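PDB 3FLJ: SnoaL-like domain-containing protein from Silicibacter pomeroyi, which is of unknown function but adopts a cystatin-like fold of the SnoaL-like family, in which a curved sheet and helices commonly enclose a small-molecule pocket. Local coordinates for residues S37-L42 and P63-L68; D46-P51 and Y55-G60; Q73-F78 and G131-A136; L92-K97 and F120-R125; I109-N112 and L116-D119. All blocks are in the same frame, centred on the assembly; numbering follows the deposited sequence.

In the fold
Two groups of loops follow one another along the chain. Contact 1 comes first, bringing helix 36-40 against helix 61-74; within its loop contact 2 pairs strand 47-50 with strand 58-59 as a hairpin. Contact 3 then opens at the end of helix 61-74 and closes on helix 127-143, spanning most of the sheet. Inside it, contact 4 joins strands 89-98 and 117-125 across the intervening strand 101-111, and contact 5, innermost, closes the hairpin between 101-111 and 117-125. The loops nest without crossing. Phe49 of contact 2 links the two groups, packing on Leu68 of contact 1 and Val122 of contact 4, while Leu42 reaches Ile117 of contact 5.

Contact 1 (S37-L42 and P63-L68); sequences SLIHAL and PVAAVL
Ile39 and Leu68 carry this helix-to-helix contact, their side chains slanting across one another and touching at two points. The gamma methyl CG2 of Ile39 meets Leu68 CD1 at 3.7 Å, and the other branch, ending in Ile39 CD1, comes to 3.9 Å from Leu68 CB. With chi1 at -66°, Ile39 sets CG2 anti to its own backbone N and CG1 beside that N, which spreads the two branches over Leu68 from its base to one of its methyls. The same CG2 also lies over the backbone of the facing helix, 4.2 Å from Ala65 CA. Leu68 uses its second methyl, CD2, on Phe49 of strand 47-50, and its side chain is about 4 Å at nearest atoms from a bound unidentified molecule. In the cystatin-like fold of SnoaL-like proteins, helices cover the hollow face of a curved sheet, and here helix 36-40 packs against helix 61-74 at that cover; Ile39 also touches Val30 of helix 22-31. One turn away, the CA atoms of His40 and Ala65 are 5.4 Å apart, with the methyl CB of Ala65 facing the backbone of His40. His40 has two conformers; in the one described here Ala65 CB lies at the edge of the imidazole, near its plane, 4.3 Å from His40 CD2. This conformer extends the ring anti to the backbone N (chi1 -163°), along the flank of helix 61-74, where NE2 is hydrogen-bonded to OD1 of Asp62.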
# COMPACT_ATOMS: atom_id res chain seq x y z
N SER A 37 -16.57 5.19 17.86
CA SER A 37 -17.10 4.24 18.85
C SER A 37 -17.12 2.80 18.32
O SER A 37 -16.76 1.87 19.05
CB SER A 37 -18.51 4.66 19.34
OG SER A 37 -19.42 4.82 18.26
N LEU A 38 -17.51 2.62 17.05
CA LEU A 38 -17.53 1.29 16.42
C LEU A 38 -16.13 0.75 16.08
O LEU A 38 -15.93 -0.47 16.10
CB LEU A 38 -18.46 1.28 15.19
CG LEU A 38 -19.95 1.59 15.47
CD1 LEU A 38 -20.72 1.60 14.15
CD2 LEU A 38 -20.61 0.62 16.46
N ILE A 39 -15.18 1.63 15.77
CA ILE A 39 -13.78 1.25 15.50
C ILE A 39 -13.10 0.71 16.78
O ILE A 39 -12.42 -0.31 16.69
CB ILE A 39 -12.96 2.45 14.90
CG1 ILE A 39 -13.48 2.83 13.50
CG2 ILE A 39 -11.48 2.10 14.78
CD1 ILE A 39 -13.06 4.23 13.02
N HIS A 40 -13.32 1.39 17.93
CA HIS A 40 -12.71 1.06 19.23
C HIS A 40 -12.75 -0.45 19.58
O HIS A 40 -11.72 -1.02 19.96
CB HIS A 40 -13.38 1.90 20.34
CG HIS A 40 -12.62 1.95 21.62
ND1 HIS A 40 -12.78 1.03 22.62
CD2 HIS A 40 -11.72 2.86 22.08
CE1 HIS A 40 -12.00 1.35 23.64
NE2 HIS A 40 -11.35 2.46 23.34
N ALA A 41 -13.93 -1.07 19.43
CA ALA A 41 -14.15 -2.50 19.74
C ALA A 41 -13.32 -3.53 18.95
O ALA A 41 -13.13 -4.65 19.42
CB ALA A 41 -15.65 -2.85 19.66
N LEU A 42 -12.85 -3.14 17.77
CA LEU A 42 -12.00 -4.00 16.93
C LEU A 42 -10.49 -3.90 17.20
O LEU A 42 -9.73 -4.72 16.68
CB LEU A 42 -12.27 -3.68 15.45
CG LEU A 42 -13.75 -3.75 15.00
CD1 LEU A 42 -13.83 -3.52 13.50
CD2 LEU A 42 -14.42 -5.07 15.37
N PRO A 63 -6.42 6.68 21.49
CA PRO A 63 -5.87 7.56 20.45
C PRO A 63 -5.99 7.05 18.99
O PRO A 63 -6.27 7.86 18.09
CB PRO A 63 -4.41 7.75 20.87
CG PRO A 63 -4.11 6.71 21.84
CD PRO A 63 -5.39 6.32 22.49
N VAL A 64 -5.82 5.74 18.77
CA VAL A 64 -5.91 5.16 17.41
C VAL A 64 -7.32 5.29 16.83
O VAL A 64 -7.47 5.65 15.66
CB VAL A 64 -5.36 3.72 17.35
CG1 VAL A 64 -5.68 3.02 16.02
CG2 VAL A 64 -3.84 3.75 17.61
N ALA A 65 -8.35 5.00 17.64
CA ALA A 65 -9.76 5.12 17.21
C ALA A 65 -10.08 6.58 16.80
O ALA A 65 -10.76 6.80 15.80
CB ALA A 65 -10.72 4.62 18.31
N ALA A 66 -9.57 7.55 17.58
CA ALA A 66 -9.71 8.99 17.29
C ALA A 66 -9.03 9.38 15.99
O ALA A 66 -9.62 10.11 15.19
CB ALA A 66 -9.17 9.83 18.45
N VAL A 67 -7.81 8.89 15.76
CA VAL A 67 -7.07 9.15 14.52
C VAL A 67 -7.83 8.56 13.33
O VAL A 67 -8.04 9.26 12.35
CB VAL A 67 -5.58 8.65 14.58
CG1 VAL A 67 -4.87 8.84 13.23
CG2 VAL A 67 -4.82 9.40 15.66
N LEU A 68 -8.27 7.30 13.44
CA LEU A 68 -9.02 6.63 12.36
C LEU A 68 -10.35 7.33 12.05
O LEU A 68 -10.75 7.38 10.87
CB LEU A 68 -9.24 5.14 12.67
CG LEU A 68 -7.97 4.27 12.62
CD1 LEU A 68 -8.24 2.90 13.26
CD2 LEU A 68 -7.46 4.10 11.17

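Contact 2 (D46-P51 and Y55-G60); sequences DVRFMP and YKTWTG
Phe49 and Trp58 face each other as a hydrogen-bonded antiparallel pair, joined by Phe49 N to Trp58 O and by Trp58 N to Phe49 O, each 2.8 Å long. The first is almost straight, with 176° at the hydrogen. From this pair the side chain of Phe49 rises anti to its backbone N (chi1 175°). Its CB lies 3.9 Å from Trp58 O and also packs on Val64 CG1 of helix 61-74. Further out, the ring presents its edge to the indole: Phe49 CD2 is 3.9 Å from Trp58 CD1, which lies close to the plane of the phenyl group, while the Pro51 nitrogen sits over one phenyl face, offset toward the rim. CD1 lies near the carbonyl O of Phe120, which stands above the ring plane on the Pro51 side. The far atoms then reach the neighbouring strand and the helix, CE1 touching Val122 CG2 and CE2 touching Val67 CG1, and the ring meets that of Phe120 edge-to-face.

On the opposite face, Thr57 CG2 rests 3.7 Å from Arg48 CB, and Thr57 OG1 is 3.6 Å from CG of selenomethionine Met50 in one of the two conformers of Met50. The guanidinium of Arg48 leads away to a salt bridge with Asp119. Gly60 N donates to Val47 O at 2.9 Å, and Gly60 is also the N-cap of helix 61-74. This is a short antiparallel beta hairpin that delivers the chain into that helix, its Phe49 face turned to the interior of the cystatin-like fold.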
# COMPACT_ATOMS: atom_id res chain seq x y z
N ASP A 46 -3.33 -2.20 23.13
CA ASP A 46 -2.03 -1.61 22.75
C ASP A 46 -1.81 -1.61 21.21
O ASP A 46 -0.67 -1.76 20.74
CB ASP A 46 -0.89 -2.36 23.49
CG ASP A 46 -0.83 -3.89 23.18
OD1 ASP A 46 -1.70 -4.44 22.45
OD2 ASP A 46 0.09 -4.54 23.73
N VAL A 47 -2.90 -1.43 20.45
CA VAL A 47 -2.85 -1.37 18.97
C VAL A 47 -1.85 -0.30 18.49
O VAL A 47 -1.75 0.75 19.10
CB VAL A 47 -4.25 -1.10 18.32
CG1 VAL A 47 -4.86 0.24 18.81
CG2 VAL A 47 -4.18 -1.15 16.77
N ARG A 48 -1.10 -0.63 17.43
CA ARG A 48 -0.13 0.26 16.80
C ARG A 48 -0.70 0.66 15.44
O ARG A 48 -1.01 -0.21 14.63
CB ARG A 48 1.19 -0.47 16.63
CG ARG A 48 1.86 -0.78 17.95
CD ARG A 48 3.14 -1.57 17.82
NE ARG A 48 2.96 -2.99 17.43
CZ ARG A 48 2.50 -3.99 18.21
NH1 ARG A 48 2.13 -3.81 19.48
NH2 ARG A 48 2.42 -5.22 17.70
N PHE A 49 -0.90 1.97 15.23
CA PHE A 49 -1.37 2.53 13.96
C PHE A 49 -0.22 3.32 13.32
O PHE A 49 0.32 4.22 13.95
CB PHE A 49 -2.61 3.41 14.13
CG PHE A 49 -3.04 4.08 12.86
CD1 PHE A 49 -3.64 3.34 11.83
CD2 PHE A 49 -2.83 5.45 12.67
CE1 PHE A 49 -4.03 3.95 10.62
CE2 PHE A 49 -3.21 6.09 11.46
CZ PHE A 49 -3.82 5.33 10.43
N MSE A 50 0.11 2.96 12.07
CA MSE A 50 1.19 3.58 11.29
C MSE A 50 0.57 4.24 10.05
O MSE A 50 0.19 3.54 9.10
CB MSE A 50 2.20 2.51 10.94
CG MSE A 50 3.07 2.09 12.13
SE MSE A 50 3.70 0.28 11.93
CE MSE A 50 2.00 -0.67 12.37
N PRO A 51 0.48 5.60 10.03
CA PRO A 51 -0.19 6.27 8.91
C PRO A 51 0.63 6.34 7.62
O PRO A 51 1.83 6.13 7.67
CB PRO A 51 -0.42 7.68 9.47
CG PRO A 51 0.78 7.92 10.30
CD PRO A 51 1.01 6.61 10.98
N TYR A 55 6.42 8.70 9.23
CA TYR A 55 7.04 7.42 9.65
C TYR A 55 7.06 7.38 11.19
O TYR A 55 8.11 7.42 11.84
CB TYR A 55 8.44 7.25 9.06
CG TYR A 55 8.96 5.82 9.07
CD1 TYR A 55 8.34 4.84 8.28
CD2 TYR A 55 10.10 5.45 9.80
CE1 TYR A 55 8.81 3.51 8.24
CE2 TYR A 55 10.58 4.10 9.77
CZ TYR A 55 9.92 3.15 8.99
OH TYR A 55 10.34 1.84 8.91
N LYS A 56 5.85 7.30 11.76
CA LYS A 56 5.60 7.32 13.20
C LYS A 56 4.53 6.26 13.52
O LYS A 56 3.97 5.63 12.61
CB LYS A 56 5.13 8.72 13.61
CG LYS A 56 6.13 9.87 13.41
CD LYS A 56 7.34 9.75 14.34
CE LYS A 56 8.36 10.85 14.11
NZ LYS A 56 9.58 10.63 14.94
N THR A 57 4.28 6.08 14.82
CA THR A 57 3.32 5.11 15.33
C THR A 57 2.48 5.73 16.43
O THR A 57 3.03 6.33 17.37
CB THR A 57 4.05 3.86 15.91
OG1 THR A 57 4.94 3.31 14.92
CG2 THR A 57 3.06 2.76 16.35
N TRP A 58 1.15 5.62 16.28
CA TRP A 58 0.18 5.96 17.33
C TRP A 58 -0.11 4.64 18.05
O TRP A 58 -0.46 3.65 17.39
CB TRP A 58 -1.13 6.49 16.76
CG TRP A 58 -1.06 7.82 16.12
CD1 TRP A 58 -0.89 8.07 14.80
CD2 TRP A 58 -1.24 9.09 16.76
NE1 TRP A 58 -0.94 9.42 14.57
CE2 TRP A 58 -1.15 10.07 15.76
CE3 TRP A 58 -1.46 9.49 18.09
CZ2 TRP A 58 -1.28 11.45 16.03
CZ3 TRP A 58 -1.59 10.87 18.38
CH2 TRP A 58 -1.50 11.83 17.34
N THR A 59 0.00 4.62 19.38
CA THR A 59 -0.21 3.43 20.20
C THR A 59 -1.36 3.64 21.20
O THR A 59 -1.40 4.66 21.88
CB THR A 59 1.08 3.02 20.94
OG1 THR A 59 2.12 2.81 19.98
CG2 THR A 59 0.87 1.73 21.76
N GLY A 60 -2.28 2.67 21.27
CA GLY A 60 -3.42 2.68 22.20
C GLY A 60 -4.75 2.77 21.48
O GLY A 60 -4.88 3.56 20.55

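Contact 3 (Q73-F78 and G131-A136); sequences QVFSEF and GALRDA
At Val74 the chain ends helix 61-74, and at Phe75 it leaves helical angles for the short strand 75-76, with Val74 CA 6.9 Å from Ala136 CA of helix 127-143. The contact thus lies at one end of the cystatin-like fold, where the long helix over the sheet turns into the short strand 75-76, which pairs with strand 89-98, and the C-terminal helix packs alongside. Everything that meets is apolar. Val74 sends CG1 anti to its backbone N (chi1 174°), straight between two residues of the facing helix one turn apart: CG1 is 3.7 Å from Leu133 CD1 and 3.8 Å from Ala136 CB. Its other methyl, CG2, also approaches Ala136 CB, so that alanine meets both branches of the valine. Farther along helix 127-143, Val74 touches Met137 and Arg140 as well.

Leu133 divides its branches, CD1 serving both Val74 and Phe75 and CD2 turning to the ring. Beyond this pair, Met124 of strand 117-125 touches both Phe75 and Leu133, joining the contact to the sheet. The leucine methyl meets the end of the phenyl group at a slant, Leu133 CD2 standing 4.0 Å from both CE1 and CZ of Phe75.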
# COMPACT_ATOMS: atom_id res chain seq x y z
N GLN A 73 -13.27 10.83 8.14
CA GLN A 73 -13.87 12.13 7.89
C GLN A 73 -13.23 12.85 6.68
O GLN A 73 -13.96 13.45 5.88
CB GLN A 73 -13.75 13.04 9.12
CG GLN A 73 -14.62 12.62 10.32
CD GLN A 73 -15.96 13.32 10.39
OE1 GLN A 73 -16.49 13.83 9.39
NE2 GLN A 73 -16.52 13.36 11.59
N VAL A 74 -11.89 12.80 6.59
CA VAL A 74 -11.14 13.42 5.48
C VAL A 74 -11.51 12.76 4.14
O VAL A 74 -11.80 13.46 3.17
CB VAL A 74 -9.60 13.38 5.70
CG1 VAL A 74 -8.83 13.89 4.47
CG2 VAL A 74 -9.21 14.21 6.92
N PHE A 75 -11.51 11.42 4.11
CA PHE A 75 -11.84 10.68 2.89
C PHE A 75 -13.30 10.82 2.45
O PHE A 75 -14.19 10.94 3.28
CB PHE A 75 -11.53 9.17 3.00
CG PHE A 75 -10.06 8.80 3.18
CD1 PHE A 75 -9.00 9.56 2.63
CD2 PHE A 75 -9.75 7.58 3.79
CE1 PHE A 75 -7.66 9.14 2.78
CE2 PHE A 75 -8.42 7.15 3.93
CZ PHE A 75 -7.37 7.92 3.43
N SER A 76 -13.50 10.82 1.14
CA SER A 76 -14.82 10.80 0.51
C SER A 76 -14.81 9.73 -0.57
O SER A 76 -13.74 9.31 -1.02
CB SER A 76 -15.17 12.17 -0.08
OG SER A 76 -14.16 12.61 -0.96
N GLU A 77 -16.01 9.27 -0.96
CA GLU A 77 -16.20 8.23 -1.97
C GLU A 77 -15.38 6.96 -1.62
O GLU A 77 -14.78 6.35 -2.49
CB GLU A 77 -15.84 8.77 -3.37
CG GLU A 77 -16.60 10.05 -3.78
CD GLU A 77 -16.37 10.49 -5.24
OE1 GLU A 77 -15.75 9.75 -6.05
OE2 GLU A 77 -16.84 11.60 -5.59
N PHE A 78 -15.34 6.61 -0.33
CA PHE A 78 -14.50 5.52 0.14
C PHE A 78 -15.17 4.18 -0.13
O PHE A 78 -16.36 4.00 0.12
CB PHE A 78 -14.21 5.66 1.65
CG PHE A 78 -13.21 4.65 2.17
CD1 PHE A 78 -13.63 3.35 2.53
CD2 PHE A 78 -11.86 4.98 2.29
CE1 PHE A 78 -12.70 2.39 2.99
CE2 PHE A 78 -10.93 4.04 2.77
CZ PHE A 78 -11.35 2.74 3.11
N GLY A 131 0.03 14.04 0.42
CA GLY A 131 0.35 15.41 0.90
C GLY A 131 -0.89 16.17 1.36
O GLY A 131 -0.88 16.81 2.42
N ALA A 132 -1.96 16.08 0.56
CA ALA A 132 -3.27 16.66 0.87
C ALA A 132 -3.86 16.04 2.16
O ALA A 132 -4.39 16.77 3.00
CB ALA A 132 -4.24 16.51 -0.30
N LEU A 133 -3.78 14.70 2.30
CA LEU A 133 -4.20 14.00 3.52
C LEU A 133 -3.41 14.49 4.75
O LEU A 133 -4.02 14.77 5.78
CB LEU A 133 -4.05 12.46 3.41
CG LEU A 133 -4.38 11.56 4.62
CD1 LEU A 133 -5.81 11.80 5.12
CD2 LEU A 133 -4.12 10.06 4.33
N ARG A 134 -2.08 14.59 4.62
CA ARG A 134 -1.19 15.07 5.69
C ARG A 134 -1.60 16.47 6.17
O ARG A 134 -1.70 16.68 7.37
CB ARG A 134 0.28 15.10 5.23
CG ARG A 134 1.31 15.48 6.33
CD ARG A 134 2.65 15.89 5.74
NE ARG A 134 2.51 17.07 4.86
CZ ARG A 134 3.51 17.68 4.21
NH1 ARG A 134 4.78 17.29 4.34
NH2 ARG A 134 3.22 18.73 3.43
N ASP A 135 -1.86 17.38 5.22
CA ASP A 135 -2.31 18.74 5.54
C ASP A 135 -3.67 18.75 6.25
O ASP A 135 -3.80 19.41 7.29
CB ASP A 135 -2.33 19.63 4.29
CG ASP A 135 -0.92 19.90 3.71
OD1 ASP A 135 0.10 19.64 4.39
OD2 ASP A 135 -0.87 20.38 2.55
N ALA A 136 -4.63 17.98 5.73
CA ALA A 136 -5.97 17.85 6.36
C ALA A 136 -5.91 17.27 7.78
O ALA A 136 -6.60 17.76 8.68
CB ALA A 136 -6.93 17.04 5.48

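Contact 4 (L92-K97 and F120-R125); sequences LEFQCK and FEVVMR
Phe94 reaches across to Val122 and Met124 with the end of its ring, the para carbon CZ making both contacts. The two backbones stay far apart, Phe94 CA being 9.2 Å from Met124 CA, since strand 101-111 lies between strands 89-98 and 117-125 in the sheet. The conformation of Phe94 bridges this gap. A chi1 of 63° places CG between the backbone N and the carbonyl carbon and sends CZ toward strand 117-125; chi2, at 88°, sets only the tilt of the ring plane. Val122 CG1 lies near that plane at the edge, 4.3 Å from Phe94 CZ, while CG of selenomethionine Met124 approaches the same CZ obliquely at 4.2 Å. Met124 is extended through chi2 and bent at chi3 (63°); its side chain also touches Ala103 of strand 101-111. The ring of Phe94 is itself stacked on that of Phe78.

The alternate residues Glu121, Val123 and Arg125 point to the other side of the sheet, toward the second subunit: Glu121 forms a salt bridge with Arg125 of that subunit, and Val123 packs on its Val123. Phe94 thus spans strand 101-111 on the face it shares with Val122 and Met124. In cystatin-like folds of SnoaL-like proteins the concave face of the sheet commonly lines a pocket, and the unidentified molecule bound about 4 Å from the nearest side-chain atom of Val122 is consistent with one here.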
# COMPACT_ATOMS: atom_id res chain seq x y z
N LEU A 92 -6.27 -4.97 2.96
CA LEU A 92 -7.55 -4.46 2.46
C LEU A 92 -7.27 -3.26 1.55
O LEU A 92 -6.94 -2.16 2.03
CB LEU A 92 -8.51 -4.07 3.59
CG LEU A 92 -9.04 -5.16 4.53
CD1 LEU A 92 -7.97 -5.62 5.49
CD2 LEU A 92 -10.30 -4.68 5.30
N GLU A 93 -7.41 -3.48 0.25
CA GLU A 93 -7.19 -2.47 -0.77
C GLU A 93 -8.43 -1.59 -0.90
O GLU A 93 -9.53 -2.12 -1.02
CB GLU A 93 -6.89 -3.15 -2.10
CG GLU A 93 -6.72 -2.27 -3.33
CD GLU A 93 -6.63 -3.12 -4.57
OE1 GLU A 93 -6.00 -4.18 -4.52
OE2 GLU A 93 -7.21 -2.76 -5.59
N PHE A 94 -8.23 -0.27 -0.91
CA PHE A 94 -9.32 0.70 -1.06
C PHE A 94 -9.02 1.80 -2.06
O PHE A 94 -7.86 2.01 -2.44
CB PHE A 94 -9.68 1.32 0.30
CG PHE A 94 -8.56 2.13 0.94
CD1 PHE A 94 -8.40 3.49 0.65
CD2 PHE A 94 -7.69 1.54 1.86
CE1 PHE A 94 -7.38 4.26 1.25
CE2 PHE A 94 -6.67 2.29 2.49
CZ PHE A 94 -6.51 3.66 2.18
N GLN A 95 -10.08 2.48 -2.50
CA GLN A 95 -10.03 3.67 -3.33
C GLN A 95 -10.91 4.74 -2.66
O GLN A 95 -11.94 4.42 -2.05
CB GLN A 95 -10.49 3.39 -4.75
CG GLN A 95 -10.22 4.55 -5.73
CD GLN A 95 -10.54 4.24 -7.18
OE1 GLN A 95 -10.75 3.08 -7.56
NE2 GLN A 95 -10.58 5.28 -8.01
N CYS A 96 -10.49 6.00 -2.77
CA CYS A 96 -11.22 7.14 -2.21
C CYS A 96 -10.71 8.43 -2.83
O CYS A 96 -9.94 8.40 -3.81
CB CYS A 96 -11.07 7.16 -0.67
SG CYS A 96 -9.39 7.36 -0.12
N LYS A 97 -11.23 9.56 -2.34
CA LYS A 97 -10.73 10.88 -2.70
C LYS A 97 -10.41 11.69 -1.44
O LYS A 97 -10.97 11.43 -0.36
CB LYS A 97 -11.73 11.65 -3.58
CG LYS A 97 -12.18 10.89 -4.81
CD LYS A 97 -13.01 11.71 -5.80
CE LYS A 97 -12.16 12.70 -6.58
NZ LYS A 97 -12.88 13.34 -7.73
N PHE A 120 -1.91 -1.94 12.44
CA PHE A 120 -2.73 -1.33 11.38
C PHE A 120 -1.77 -0.33 10.71
O PHE A 120 -1.50 0.75 11.26
CB PHE A 120 -3.93 -0.65 12.06
CG PHE A 120 -5.07 -0.25 11.13
CD1 PHE A 120 -4.87 0.27 9.83
CD2 PHE A 120 -6.39 -0.29 11.62
CE1 PHE A 120 -5.96 0.65 9.02
CE2 PHE A 120 -7.48 0.10 10.81
CZ PHE A 120 -7.26 0.57 9.51
N GLU A 121 -1.25 -0.70 9.54
CA GLU A 121 -0.29 0.11 8.78
C GLU A 121 -0.90 0.48 7.43
O GLU A 121 -1.36 -0.40 6.71
CB GLU A 121 0.99 -0.70 8.61
CG GLU A 121 2.14 0.05 7.93
CD GLU A 121 3.46 -0.66 8.11
OE1 GLU A 121 3.48 -1.89 8.30
OE2 GLU A 121 4.50 0.02 8.08
N VAL A 122 -0.90 1.78 7.10
CA VAL A 122 -1.54 2.29 5.88
C VAL A 122 -0.50 2.76 4.86
O VAL A 122 0.36 3.58 5.19
CB VAL A 122 -2.54 3.41 6.18
CG1 VAL A 122 -3.23 3.93 4.87
CG2 VAL A 122 -3.60 2.93 7.17
N VAL A 123 -0.59 2.23 3.64
CA VAL A 123 0.25 2.62 2.48
C VAL A 123 -0.71 3.19 1.42
O VAL A 123 -1.85 2.73 1.32
CB VAL A 123 1.13 1.45 1.94
CG1 VAL A 123 2.23 1.09 2.94
CG2 VAL A 123 0.31 0.21 1.64
N MSE A 124 -0.27 4.20 0.67
CA MSE A 124 -1.11 4.89 -0.32
C MSE A 124 -0.37 5.39 -1.55
O MSE A 124 0.87 5.41 -1.59
CB MSE A 124 -1.79 6.11 0.32
CG MSE A 124 -3.06 5.85 1.05
SE MSE A 124 -3.74 7.57 1.72
CE MSE A 124 -4.10 8.57 0.20
N ARG A 125 -1.18 5.78 -2.54
CA ARG A 125 -0.75 6.47 -3.77
C ARG A 125 -1.89 7.43 -4.18
O ARG A 125 -3.04 7.20 -3.79
CB ARG A 125 -0.47 5.48 -4.90
CG ARG A 125 -1.68 4.69 -5.41
CD ARG A 125 -1.32 3.66 -6.47
NE ARG A 125 -0.78 4.32 -7.66
CZ ARG A 125 -1.47 4.81 -8.70
NH1 ARG A 125 -2.78 4.59 -8.87
NH2 ARG A 125 -0.81 5.43 -9.68

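Contact 5 (I109-N112 and L116-D119); sequences ITLN and LIQD
A classic beta bulge marks this hairpin between strands 101-111 and 117-125, Gln118 and Asp119 together facing the single residue Thr110. The carbonyl O of Thr110 accepts from both, Gln118 N at 2.9 Å and Asp119 N at 3.2 Å, the latter on a lone pair in the carbonyl plane. Thr110 N returns a bond to Asp119 O. The extra residue shifts the register by one, and the short strand segments run 121° apart instead of fully antiparallel.

Past the bulge Asn112 holds the turn end. Asn112 N donates to Leu116 O at 3.0 Å, and its side chain, swung between its backbone N and carbonyl carbon (chi1 63°), brings OD1 back to within 3.0 Å of Leu116 N, which comes from above the amide plane. The other arm, ND2, donates to Gln118 OE1 at 3.3 Å. Gln118 bends at chi2 to meet it, and its own NE2 binds Asp46 OD1, which ties the hairpin to the corner of the chain at Asp46.

On the opposite face Ile117 packs between Ile109 and Leu111, Ile117 CG1 lying 4.0 Å from Leu111 CD2, and helix 22-31 covers all three. The side chains of Thr110 and Asp119 run side by side, pointing the same way. Next to them a water lies 2.8 Å from Thr110 OG1 and donates a weak bond to Asp119 O.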
# COMPACT_ATOMS: atom_id res chain seq x y z
N ILE A 109 -3.21 -5.22 7.96
CA ILE A 109 -3.72 -5.62 9.27
C ILE A 109 -3.08 -6.90 9.76
O ILE A 109 -2.99 -7.87 9.00
CB ILE A 109 -5.26 -5.81 9.23
CG1 ILE A 109 -5.97 -4.51 8.81
CG2 ILE A 109 -5.82 -6.30 10.60
CD1 ILE A 109 -5.78 -3.29 9.71
N THR A 110 -2.63 -6.88 11.03
CA THR A 110 -2.13 -8.05 11.75
C THR A 110 -3.05 -8.21 12.96
O THR A 110 -3.17 -7.28 13.77
CB THR A 110 -0.68 -7.91 12.21
OG1 THR A 110 0.11 -7.45 11.11
CG2 THR A 110 -0.15 -9.26 12.70
N LEU A 111 -3.72 -9.36 13.06
CA LEU A 111 -4.61 -9.68 14.19
C LEU A 111 -3.82 -10.42 15.25
O LEU A 111 -2.84 -11.11 14.94
CB LEU A 111 -5.82 -10.51 13.74
CG LEU A 111 -6.71 -9.92 12.63
CD1 LEU A 111 -7.79 -10.92 12.20
CD2 LEU A 111 -7.34 -8.58 13.04
N ASN A 112 -4.23 -10.27 16.51
CA ASN A 112 -3.64 -11.00 17.66
C ASN A 112 -4.43 -12.31 17.89
O ASN A 112 -5.41 -12.54 17.17
CB ASN A 112 -3.52 -10.11 18.92
CG ASN A 112 -4.87 -9.61 19.47
OD1 ASN A 112 -5.93 -10.16 19.20
ND2 ASN A 112 -4.80 -8.55 20.25
N LEU A 116 -8.41 -9.32 17.64
CA LEU A 116 -8.45 -7.85 17.58
C LEU A 116 -7.27 -7.35 16.74
O LEU A 116 -6.27 -8.05 16.57
CB LEU A 116 -8.41 -7.24 18.99
CG LEU A 116 -9.56 -7.64 19.93
CD1 LEU A 116 -9.36 -7.08 21.34
CD2 LEU A 116 -10.93 -7.23 19.39
N ILE A 117 -7.40 -6.12 16.23
CA ILE A 117 -6.38 -5.49 15.39
C ILE A 117 -5.20 -5.07 16.28
O ILE A 117 -5.36 -4.21 17.14
CB ILE A 117 -6.95 -4.27 14.60
CG1 ILE A 117 -8.10 -4.72 13.67
CG2 ILE A 117 -5.84 -3.59 13.79
CD1 ILE A 117 -8.81 -3.59 12.94
N GLN A 118 -4.04 -5.70 16.05
CA GLN A 118 -2.81 -5.44 16.81
C GLN A 118 -1.94 -4.41 16.08
O GLN A 118 -1.39 -3.53 16.73
CB GLN A 118 -2.02 -6.74 17.03
CG GLN A 118 -0.85 -6.64 18.02
CD GLN A 118 -1.29 -6.29 19.45
OE1 GLN A 118 -1.84 -7.13 20.18
NE2 GLN A 118 -1.04 -5.04 19.86
N ASP A 119 -1.76 -4.57 14.77
CA ASP A 119 -1.00 -3.64 13.91
C ASP A 119 -1.88 -3.24 12.73
O ASP A 119 -2.48 -4.11 12.11
CB ASP A 119 0.27 -4.27 13.38
CG ASP A 119 1.25 -4.61 14.48
OD1 ASP A 119 1.80 -3.68 15.07
OD2 ASP A 119 1.46 -5.81 14.71
O HOH W 1 -0.09 -5.01 9.81